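Local atomic coordinates of PduO-type ATP--cob(I)alamin adenosyltransferase (Sulfolobus tokodaii, PDB entry 1WOZ), a protein that probably acts as a PduO-type corrinoid adenosyltransferase, transferring the adenosyl group of ATP to the cobalt of cob(I)alamin. Residues D30-E33 against L34-I38; V113-V116 against T117-V120; L54-V57 against Q58-F62. All blocks are in the same frame, centred on the assembly; numbering follows the deposited sequence.

How the interactions relate
From the N terminus, interaction 1 lies on helix 23-44, interaction 3 on the next helix, 48-69, and interaction 2 farther on, on helix 109-134. Each spans successive turns of a single helix and closes no loop of its own; along the chain the three stand in series, with no nesting or crossing. Helix 23-44 stands between the other two: L34, F37 and I38 pack on T117 and V116 of interaction 2, whereas N35 and I38 meet Q58, L61 and F62 of interaction 3. Interactions 2 and 3, about 15 Å apart between centres, meet loosely where L114 approaches L54. All three lie in one helical bundle, and interactions 1 and 2 meet across subunit boundaries of the trimer.

Interaction 1: D30-E33 against L34-I38; sequences DLDE and LNSFI. With POG ((20S)-2,5,8,11,14,17-hexamethyl-3,6,9,12,15,18-hexaoxahenicosane-1,20-diol), chain B.
E33 and F37 run side by side, one turn apart on helix 23-44 of the helical bundle. With CG anti to the backbone N (chi1 -177°), the extended side chain of E33 follows the phenyl group. Its CB stays by the backbone of L34, its CG meets the ring edge in plane, 3.8 Å from F37 CE2, and its OE2 lies 3.7 Å from the same CE2. The carboxylate of E33 is turned 34° from the ring and ends in salt bridges from OE2 to R123 of its own chain and to R123 of the second subunit. F37 itself packs on F37 of the third subunit, so this buried acid lies close to where the chains converge.

On another side of the helix, S36 bonds twice to the preceding turn: its OG donates to D32 O at 2.9 Å from above the carbonyl plane, and its backbone N reaches that oxygen from the opposite face. The D32 carboxylate has its main partner in R118 of the second subunit. D32 and N35 also line the site of the bound polyether, whose OH lies 3.7 Å from D32 CB. A water joins all three: it donates to D32 OD1 at 2.8 Å, accepts from N35 ND2 at 3.0 Å, and lies 3.0 Å from the polyether OH.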
ATOM      1  N   ASP A  30       3.235   7.942  -8.151  1.00 16.90           N
ATOM      2  CA  ASP A  30       2.559   6.637  -8.262  1.00 17.45           C
ATOM      3  C   ASP A  30       3.504   5.581  -8.855  1.00 17.87           C
ATOM      4  O   ASP A  30       3.514   4.429  -8.417  1.00 15.67           O
ATOM      5  CB  ASP A  30       1.297   6.741  -9.133  1.00 19.06           C
ATOM      6  CG  ASP A  30       0.205   7.544  -8.470  1.00 21.41           C
ATOM      7  OD1 ASP A  30       0.278   7.767  -7.244  1.00 20.70           O
ATOM      8  OD2 ASP A  30      -0.739   7.954  -9.170  1.00 23.65           O
ATOM      9  N   LEU A  31       4.313   5.985  -9.834  1.00 16.96           N
ATOM     10  CA  LEU A  31       5.263   5.064 -10.446  1.00 17.84           C
ATOM     11  C   LEU A  31       6.266   4.589  -9.406  1.00 16.57           C
ATOM     12  O   LEU A  31       6.630   3.419  -9.374  1.00 16.31           O
ATOM     13  CB  LEU A  31       5.995   5.738 -11.618  1.00 16.34           C
ATOM     14  CG  LEU A  31       5.050   5.906 -12.808  1.00 18.82           C
ATOM     15  CD1 LEU A  31       5.684   6.833 -13.829  1.00 18.56           C
ATOM     16  CD2 LEU A  31       4.732   4.537 -13.432  1.00 19.75           C
ATOM     17  N   ASP A  32       6.722   5.508  -8.558  1.00 17.51           N
ATOM     18  CA  ASP A  32       7.678   5.153  -7.502  1.00 18.53           C
ATOM     19  C   ASP A  32       7.034   4.174  -6.490  1.00 17.81           C
ATOM     20  O   ASP A  32       7.664   3.199  -6.060  1.00 18.45           O
ATOM     21  CB  ASP A  32       8.165   6.433  -6.798  1.00 18.71           C
ATOM     22  CG  ASP A  32       9.098   6.148  -5.620  1.00 19.21           C
ATOM     23  OD1 ASP A  32       9.984   5.282  -5.732  1.00 20.39           O
ATOM     24  OD2 ASP A  32       8.951   6.810  -4.577  1.00 22.47           O
ATOM     25  N   GLU A  33       5.787   4.437  -6.107  1.00 16.77           N
ATOM     26  CA  GLU A  33       5.115   3.543  -5.168  1.00 15.92           C
ATOM     27  C   GLU A  33       5.026   2.146  -5.794  1.00 16.30           C
ATOM     28  O   GLU A  33       5.335   1.140  -5.158  1.00 16.17           O
ATOM     29  CB  GLU A  33       3.718   4.085  -4.805  1.00 13.44           C
ATOM     30  CG  GLU A  33       3.025   3.205  -3.751  1.00 15.99           C
ATOM     31  CD  GLU A  33       1.665   3.724  -3.282  1.00 18.25           C
ATOM     32  OE1 GLU A  33       1.265   4.837  -3.666  1.00 19.63           O
ATOM     33  OE2 GLU A  33       0.995   3.009  -2.502  1.00 19.31           O
ATOM     34  N   LEU A  34       4.608   2.069  -7.052  1.00 14.45           N
ATOM     35  CA  LEU A  34       4.548   0.768  -7.723  1.00 16.53           C
ATOM     36  C   LEU A  34       5.948   0.122  -7.775  1.00 15.73           C
ATOM     37  O   LEU A  34       6.122  -1.061  -7.461  1.00 14.12           O
ATOM     38  CB  LEU A  34       3.996   0.932  -9.150  1.00 13.52           C
ATOM     39  CG  LEU A  34       4.112  -0.302 -10.073  1.00 17.24           C
ATOM     40  CD1 LEU A  34       3.326  -1.490  -9.490  1.00 14.18           C
ATOM     41  CD2 LEU A  34       3.544   0.045 -11.467  1.00 17.07           C
ATOM     42  N   ASN A  35       6.949   0.912  -8.148  1.00 15.09           N
ATOM     43  CA  ASN A  35       8.318   0.413  -8.255  1.00 16.21           C
ATOM     44  C   ASN A  35       8.808  -0.149  -6.910  1.00 15.49           C
ATOM     45  O   ASN A  35       9.528  -1.158  -6.859  1.00 14.18           O
ATOM     46  CB  ASN A  35       9.234   1.568  -8.732  1.00 16.76           C
ATOM     47  CG  ASN A  35      10.431   1.081  -9.548  1.00 19.28           C
ATOM     48  OD1 ASN A  35      10.517  -0.085  -9.927  1.00 18.55           O
ATOM     49  ND2 ASN A  35      11.357   1.986  -9.821  1.00 20.38           N
ATOM     50  N   SER A  36       8.414   0.505  -5.815  1.00 14.16           N
ATOM     51  CA  SER A  36       8.829   0.066  -4.487  1.00 15.35           C
ATOM     52  C   SER A  36       8.139  -1.247  -4.122  1.00 14.93           C
ATOM     53  O   SER A  36       8.783  -2.149  -3.568  1.00 15.41           O
ATOM     54  CB  SER A  36       8.547   1.161  -3.452  1.00 16.15           C
ATOM     55  OG  SER A  36       9.299   2.340  -3.781  1.00 18.43           O
ATOM     56  N   PHE A  37       6.843  -1.382  -4.425  1.00 15.77           N
ATOM     57  CA  PHE A  37       6.193  -2.681  -4.157  1.00 16.37           C
ATOM     58  C   PHE A  37       6.856  -3.785  -5.008  1.00 16.59           C
ATOM     59  O   PHE A  37       7.008  -4.934  -4.561  1.00 14.37           O
ATOM     60  CB  PHE A  37       4.680  -2.620  -4.447  1.00 14.79           C
ATOM     61  CG  PHE A  37       3.858  -2.095  -3.280  1.00 15.89           C
ATOM     62  CD1 PHE A  37       3.565  -2.913  -2.193  1.00 16.99           C
ATOM     63  CD2 PHE A  37       3.437  -0.764  -3.251  1.00 15.00           C
ATOM     64  CE1 PHE A  37       2.862  -2.411  -1.076  1.00 15.99           C
ATOM     65  CE2 PHE A  37       2.741  -0.237  -2.147  1.00 16.92           C
ATOM     66  CZ  PHE A  37       2.450  -1.063  -1.048  1.00 17.67           C
ATOM     67  N   ILE A  38       7.246  -3.456  -6.236  1.00 16.20           N
ATOM     68  CA  ILE A  38       7.908  -4.468  -7.062  1.00 15.97           C
ATOM     69  C   ILE A  38       9.233  -4.878  -6.400  1.00 17.42           C
ATOM     70  O   ILE A  38       9.572  -6.060  -6.355  1.00 15.68           O
ATOM     71  CB  ILE A  38       8.171  -3.957  -8.496  1.00 18.19           C
ATOM     72  CG1 ILE A  38       6.854  -3.964  -9.279  1.00 17.02           C
ATOM     73  CG2 ILE A  38       9.169  -4.884  -9.216  1.00 17.77           C
ATOM     74  CD1 ILE A  38       6.889  -3.191 -10.610  1.00 17.31           C
TER
HETATM   75  OH  POG B 201      10.693   6.991  -9.489  1.00 34.49           O
HETATM   76  C2  POG B 201       9.925   6.661 -10.650  1.00 35.99           C
HETATM   77  C1  POG B 201       9.998   5.219 -10.998  1.00 34.84           C
HETATM   78  C3  POG B 201      10.427   7.460 -11.750  1.00 35.95           C
HETATM   79  O2  POG B 201      10.821   8.759 -11.299  1.00 38.64           O
HETATM   80  C5  POG B 201      11.843   9.277 -12.172  1.00 36.34           C
HETATM   81  O   HOH W   1      11.223   4.409  -8.036  1.00 23.91           O

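Interaction 2: V113-V116 against T117-V120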
ATOM      1  N   VAL A 113       2.153 -11.315  -2.284  1.00 16.11           N
ATOM      2  CA  VAL A 113       2.820 -10.039  -2.503  1.00 16.06           C
ATOM      3  C   VAL A 113       2.712  -9.624  -3.965  1.00 16.52           C
ATOM      4  O   VAL A 113       2.637  -8.421  -4.276  1.00 15.28           O
ATOM      5  CB  VAL A 113       4.289 -10.070  -2.042  1.00 19.62           C
ATOM      6  CG1 VAL A 113       4.912  -8.674  -2.200  1.00 21.98           C
ATOM      7  CG2 VAL A 113       4.349 -10.451  -0.570  1.00 22.25           C
ATOM      8  N   LEU A 114       2.696 -10.608  -4.870  1.00 15.88           N
ATOM      9  CA  LEU A 114       2.527 -10.314  -6.301  1.00 15.65           C
ATOM     10  C   LEU A 114       1.138  -9.737  -6.573  1.00 16.03           C
ATOM     11  O   LEU A 114       0.993  -8.830  -7.405  1.00 15.71           O
ATOM     12  CB  LEU A 114       2.754 -11.580  -7.147  1.00 15.53           C
ATOM     13  CG  LEU A 114       4.271 -11.918  -7.244  1.00 16.88           C
ATOM     14  CD1 LEU A 114       4.453 -13.374  -7.698  1.00 17.88           C
ATOM     15  CD2 LEU A 114       4.978 -10.968  -8.219  1.00 16.05           C
ATOM     16  N   HIS A 115       0.115 -10.264  -5.891  1.00 15.29           N
ATOM     17  CA  HIS A 115      -1.236  -9.741  -6.067  1.00 16.14           C
ATOM     18  C   HIS A 115      -1.352  -8.323  -5.507  1.00 15.32           C
ATOM     19  O   HIS A 115      -2.076  -7.484  -6.053  1.00 14.50           O
ATOM     20  CB  HIS A 115      -2.272 -10.645  -5.379  1.00 15.12           C
ATOM     21  CG  HIS A 115      -2.684 -11.809  -6.218  1.00 16.09           C
ATOM     22  ND1 HIS A 115      -3.292 -11.651  -7.446  1.00 17.29           N
ATOM     23  CD2 HIS A 115      -2.558 -13.147  -6.024  1.00 15.88           C
ATOM     24  CE1 HIS A 115      -3.521 -12.841  -7.975  1.00 17.31           C
ATOM     25  NE2 HIS A 115      -3.085 -13.765  -7.133  1.00 15.10           N
ATOM     26  N   VAL A 116      -0.678  -8.059  -4.389  1.00 14.97           N
ATOM     27  CA  VAL A 116      -0.722  -6.705  -3.846  1.00 14.76           C
ATOM     28  C   VAL A 116      -0.084  -5.757  -4.875  1.00 15.09           C
ATOM     29  O   VAL A 116      -0.611  -4.677  -5.174  1.00 15.56           O
ATOM     30  CB  VAL A 116       0.070  -6.597  -2.517  1.00 16.61           C
ATOM     31  CG1 VAL A 116       0.340  -5.122  -2.196  1.00 17.85           C
ATOM     32  CG2 VAL A 116      -0.712  -7.274  -1.374  1.00 15.72           C
ATOM     33  N   THR A 117       1.054  -6.176  -5.411  1.00 15.50           N
ATOM     34  CA  THR A 117       1.779  -5.382  -6.397  1.00 16.32           C
ATOM     35  C   THR A 117       0.893  -5.182  -7.636  1.00 17.60           C
ATOM     36  O   THR A 117       0.815  -4.080  -8.194  1.00 15.57           O
ATOM     37  CB  THR A 117       3.108  -6.093  -6.738  1.00 16.64           C
ATOM     38  OG1 THR A 117       3.841  -6.270  -5.519  1.00 16.59           O
ATOM     39  CG2 THR A 117       3.960  -5.261  -7.699  1.00 15.09           C
ATOM     40  N   ARG A 118       0.189  -6.243  -8.032  1.00 15.95           N
ATOM     41  CA  ARG A 118      -0.728  -6.183  -9.164  1.00 16.17           C
ATOM     42  C   ARG A 118      -1.849  -5.133  -8.926  1.00 15.11           C
ATOM     43  O   ARG A 118      -2.196  -4.326  -9.808  1.00 14.63           O
ATOM     44  CB  ARG A 118      -1.328  -7.591  -9.371  1.00 14.67           C
ATOM     45  CG  ARG A 118      -2.443  -7.729 -10.433  1.00 17.39           C
ATOM     46  CD  ARG A 118      -3.204  -9.093 -10.265  1.00 18.23           C
ATOM     47  NE  ARG A 118      -3.858  -9.160  -8.951  1.00 18.79           N
ATOM     48  CZ  ARG A 118      -4.907  -8.429  -8.592  1.00 18.10           C
ATOM     49  NH1 ARG A 118      -5.470  -7.580  -9.459  1.00 18.06           N
ATOM     50  NH2 ARG A 118      -5.333  -8.465  -7.330  1.00 19.76           N
ATOM     51  N   SER A 119      -2.420  -5.131  -7.734  1.00 16.38           N
ATOM     52  CA  SER A 119      -3.494  -4.171  -7.435  1.00 16.28           C
ATOM     53  C   SER A 119      -2.973  -2.730  -7.408  1.00 18.24           C
ATOM     54  O   SER A 119      -3.694  -1.784  -7.764  1.00 16.20           O
ATOM     55  CB  SER A 119      -4.194  -4.539  -6.118  1.00 16.99           C
ATOM     56  OG  SER A 119      -3.369  -4.297  -5.000  1.00 19.08           O
ATOM     57  N   VAL A 120      -1.709  -2.557  -7.022  1.00 17.69           N
ATOM     58  CA  VAL A 120      -1.140  -1.207  -7.022  1.00 16.45           C
ATOM     59  C   VAL A 120      -0.897  -0.789  -8.480  1.00 17.55           C
ATOM     60  O   VAL A 120      -1.140   0.367  -8.849  1.00 16.45           O
ATOM     61  CB  VAL A 120       0.158  -1.151  -6.184  1.00 17.75           C
ATOM     62  CG1 VAL A 120       0.871   0.244  -6.347  1.00 15.76           C
ATOM     63  CG2 VAL A 120      -0.210  -1.358  -4.710  1.00 17.69           C
TER
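H115 lies alongside R118, both side chains pointing the same way from one side of the helix, and the edge of the imidazole meets the edge of the guanidinium group. The NE of R118 donates to H115 ND1 at 3.0 Å, with an N-H...N angle of 153°. The donor lies in the imidazole plane, whereas ND1 is somewhat tilted from the guanidinium plane; the two groups are turned 62° against each other. R118 achieves this through a bend at its third torsion, which folds the chain back so that NE faces the ring. That ND1 accepts this bond is consistent with a ring that carries no proton there.

The pair sits in the N-terminal half of helix 109-134, a long member of the bundle whose side chains here pack on helices 23-44 and 140-163 of the same chain. The far end of R118 crosses the trimer interface, where NH2 forms a salt bridge with D32 of the third subunit. The bond at NE thus fixes the stem of an arginine whose tip binds another chain.

Two hydroxyls turn back onto the helix backbone. T117 OG1, placed beside its own N and anti to the carbonyl carbon (chi1 -57°), donates to V113 O at 2.8 Å. T117 N meets that oxygen at 3.0 Å from the opposite face of the carbonyl plane, leaving the methyl CG2 of T117 to pack on I38. S119 OG instead reaches back three residues and donates to V116 O at 2.8 Å. V116 O also accepts from V120 N at 3.0 Å, while V120 CG2 lies 3.4 Å from the same oxygen.

Interaction 3: L54-V57 against Q58-F62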
ATOM      1  N   LEU A  54      11.089  -9.013 -13.123  1.00 17.13           N
ATOM      2  CA  LEU A  54      10.685  -7.870 -12.308  1.00 18.01           C
ATOM      3  C   LEU A  54      11.775  -6.796 -12.257  1.00 19.03           C
ATOM      4  O   LEU A  54      11.473  -5.601 -12.249  1.00 16.37           O
ATOM      5  CB  LEU A  54      10.316  -8.340 -10.894  1.00 17.98           C
ATOM      6  CG  LEU A  54       9.010  -9.150 -10.840  1.00 20.58           C
ATOM      7  CD1 LEU A  54       8.880  -9.799  -9.468  1.00 22.06           C
ATOM      8  CD2 LEU A  54       7.812  -8.246 -11.157  1.00 22.19           C
ATOM      9  N   GLU A  55      13.039  -7.207 -12.218  1.00 18.23           N
ATOM     10  CA  GLU A  55      14.115  -6.216 -12.194  1.00 20.50           C
ATOM     11  C   GLU A  55      14.111  -5.405 -13.484  1.00 19.64           C
ATOM     12  O   GLU A  55      14.389  -4.210 -13.451  1.00 18.31           O
ATOM     13  CB  GLU A  55      15.479  -6.882 -11.941  1.00 20.85           C
ATOM     14  CG  GLU A  55      15.661  -7.202 -10.452  1.00 27.34           C
ATOM     15  CD  GLU A  55      16.758  -8.204 -10.163  1.00 33.33           C
ATOM     16  OE1 GLU A  55      17.325  -8.757 -11.123  1.00 35.23           O
ATOM     17  OE2 GLU A  55      17.042  -8.448  -8.963  1.00 37.21           O
ATOM     18  N   ARG A  56      13.775  -6.036 -14.611  1.00 20.08           N
ATOM     19  CA  ARG A  56      13.698  -5.310 -15.885  1.00 19.43           C
ATOM     20  C   ARG A  56      12.533  -4.313 -15.842  1.00 19.31           C
ATOM     21  O   ARG A  56      12.641  -3.180 -16.342  1.00 18.06           O
ATOM     22  CB  ARG A  56      13.523  -6.278 -17.066  1.00 19.99           C
ATOM     23  CG  ARG A  56      13.085  -5.586 -18.368  1.00 21.13           C
ATOM     24  CD  ARG A  56      13.273  -6.520 -19.561  1.00 23.69           C
ATOM     25  NE  ARG A  56      12.768  -5.932 -20.796  1.00 24.27           N
ATOM     26  CZ  ARG A  56      12.892  -6.511 -21.987  1.00 28.13           C
ATOM     27  NH1 ARG A  56      13.503  -7.689 -22.084  1.00 26.46           N
ATOM     28  NH2 ARG A  56      12.425  -5.913 -23.071  1.00 26.56           N
ATOM     29  N   VAL A  57      11.409  -4.731 -15.267  1.00 17.68           N
ATOM     30  CA  VAL A  57      10.279  -3.822 -15.133  1.00 16.31           C
ATOM     31  C   VAL A  57      10.671  -2.561 -14.319  1.00 15.19           C
ATOM     32  O   VAL A  57      10.282  -1.456 -14.666  1.00 16.19           O
ATOM     33  CB  VAL A  57       9.063  -4.499 -14.411  1.00 16.24           C
ATOM     34  CG1 VAL A  57       7.978  -3.450 -14.116  1.00 15.81           C
ATOM     35  CG2 VAL A  57       8.468  -5.608 -15.309  1.00 16.56           C
ATOM     36  N   GLN A  58      11.421  -2.726 -13.235  1.00 15.50           N
ATOM     37  CA  GLN A  58      11.813  -1.562 -12.431  1.00 16.57           C
ATOM     38  C   GLN A  58      12.621  -0.546 -13.260  1.00 18.25           C
ATOM     39  O   GLN A  58      12.419   0.666 -13.168  1.00 16.98           O
ATOM     40  CB  GLN A  58      12.644  -1.989 -11.236  1.00 16.98           C
ATOM     41  CG  GLN A  58      11.931  -2.895 -10.253  1.00 17.38           C
ATOM     42  CD  GLN A  58      12.736  -3.000  -8.988  1.00 15.23           C
ATOM     43  OE1 GLN A  58      13.768  -3.651  -8.959  1.00 16.24           O
ATOM     44  NE2 GLN A  58      12.286  -2.315  -7.941  1.00 16.40           N
ATOM     45  N   VAL A  59      13.537  -1.052 -14.066  1.00 18.40           N
ATOM     46  CA  VAL A  59      14.332  -0.162 -14.905  1.00 19.09           C
ATOM     47  C   VAL A  59      13.374   0.558 -15.866  1.00 19.77           C
ATOM     48  O   VAL A  59      13.463   1.783 -16.044  1.00 20.23           O
ATOM     49  CB  VAL A  59      15.363  -0.972 -15.720  1.00 19.49           C
ATOM     50  CG1 VAL A  59      15.986  -0.082 -16.807  1.00 20.01           C
ATOM     51  CG2 VAL A  59      16.431  -1.547 -14.771  1.00 20.32           C
ATOM     52  N   GLU A  60      12.455  -0.198 -16.475  1.00 19.34           N
ATOM     53  CA  GLU A  60      11.512   0.389 -17.431  1.00 18.90           C
ATOM     54  C   GLU A  60      10.544   1.379 -16.796  1.00 19.32           C
ATOM     55  O   GLU A  60      10.078   2.308 -17.475  1.00 19.38           O
ATOM     56  CB  GLU A  60      10.794  -0.718 -18.236  1.00 19.00           C
ATOM     57  CG  GLU A  60      11.813  -1.560 -19.015  1.00 19.98           C
ATOM     58  CD  GLU A  60      11.226  -2.680 -19.876  1.00 22.63           C
ATOM     59  OE1 GLU A  60      10.024  -3.026 -19.763  1.00 19.94           O
ATOM     60  OE2 GLU A  60      12.005  -3.223 -20.677  1.00 21.19           O
ATOM     61  N   LEU A  61      10.254   1.222 -15.501  1.00 17.71           N
ATOM     62  CA  LEU A  61       9.402   2.207 -14.834  1.00 17.07           C
ATOM     63  C   LEU A  61      10.200   3.519 -14.759  1.00 19.11           C
ATOM     64  O   LEU A  61       9.628   4.613 -14.838  1.00 17.18           O
ATOM     65  CB  LEU A  61       8.988   1.757 -13.415  1.00 17.05           C
ATOM     66  CG  LEU A  61       7.993   0.580 -13.420  1.00 18.12           C
ATOM     67  CD1 LEU A  61       7.532   0.283 -12.003  1.00 16.10           C
ATOM     68  CD2 LEU A  61       6.768   0.931 -14.292  1.00 18.42           C
ATOM     69  N   PHE A  62      11.520   3.427 -14.588  1.00 19.25           N
ATOM     70  CA  PHE A  62      12.316   4.666 -14.575  1.00 20.65           C
ATOM     71  C   PHE A  62      12.302   5.253 -15.990  1.00 20.41           C
ATOM     72  O   PHE A  62      12.250   6.464 -16.167  1.00 20.82           O
ATOM     73  CB  PHE A  62      13.763   4.412 -14.132  1.00 19.77           C
ATOM     74  CG  PHE A  62      13.954   4.479 -12.642  1.00 21.57           C
ATOM     75  CD1 PHE A  62      13.808   3.348 -11.851  1.00 20.42           C
ATOM     76  CD2 PHE A  62      14.236   5.700 -12.021  1.00 21.15           C
ATOM     77  CE1 PHE A  62      13.935   3.429 -10.455  1.00 19.33           C
ATOM     78  CE2 PHE A  62      14.364   5.778 -10.628  1.00 22.09           C
ATOM     79  CZ  PHE A  62      14.210   4.630  -9.853  1.00 20.91           C
TER
HETATM   80  O   HOH W   2      15.846  -3.409 -11.203  1.00 29.66           O
HETATM   81  O   HOH W   3      11.757  -3.302 -23.462  1.00 41.19           O
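Q58 reaches back past E55, one turn earlier on helix 48-69 of the helical bundle. Its CG, anti to the carbonyl carbon (chi1 -62°), lies over the preceding turn, 3.4 Å from L54 O, and the extended chain carries OE1 to a water. That water donates to both Q58 OE1 and E55 O, bridging side chain and backbone. The amide nitrogen NE2 of Q58 bonds to the backbone oxygen of P105 of the second subunit and probably also to that of N35, so both ends of the amide are engaged.

V59 follows, its CG2 lying 3.6 Å from E55 O; its backbone bond to that oxygen is weak. At E60 the side chain leans back over the preceding turn, its CG 3.2 Å from R56 O. OE2 of E60 forms a salt bridge with NE of R56 at 2.8 Å, with an N-H...O angle of 162°. The carboxylate oxygen lies near the guanidinium plane, but NE comes from above the carboxylate plane, the two groups being turned 80° against each other. A second water closes a ring at the salt bridge, accepting from R56 NH2 at 2.7 Å and donating to E60 OE2 at 2.8 Å. OE1 of E60 is hydrogen-bonded to the hydroxyl of Y145 on helix 140-163, and R56 also makes a cation-pi contact with W84. With an alanine here instead of the glutamate, R56 NE is likely to lose its charged mate and the Y145 hydroxyl a hydrogen-bonding partner.

L61, which helps line the polyether site, lies alongside V57, its CG 4.1 Å from V57 CG1.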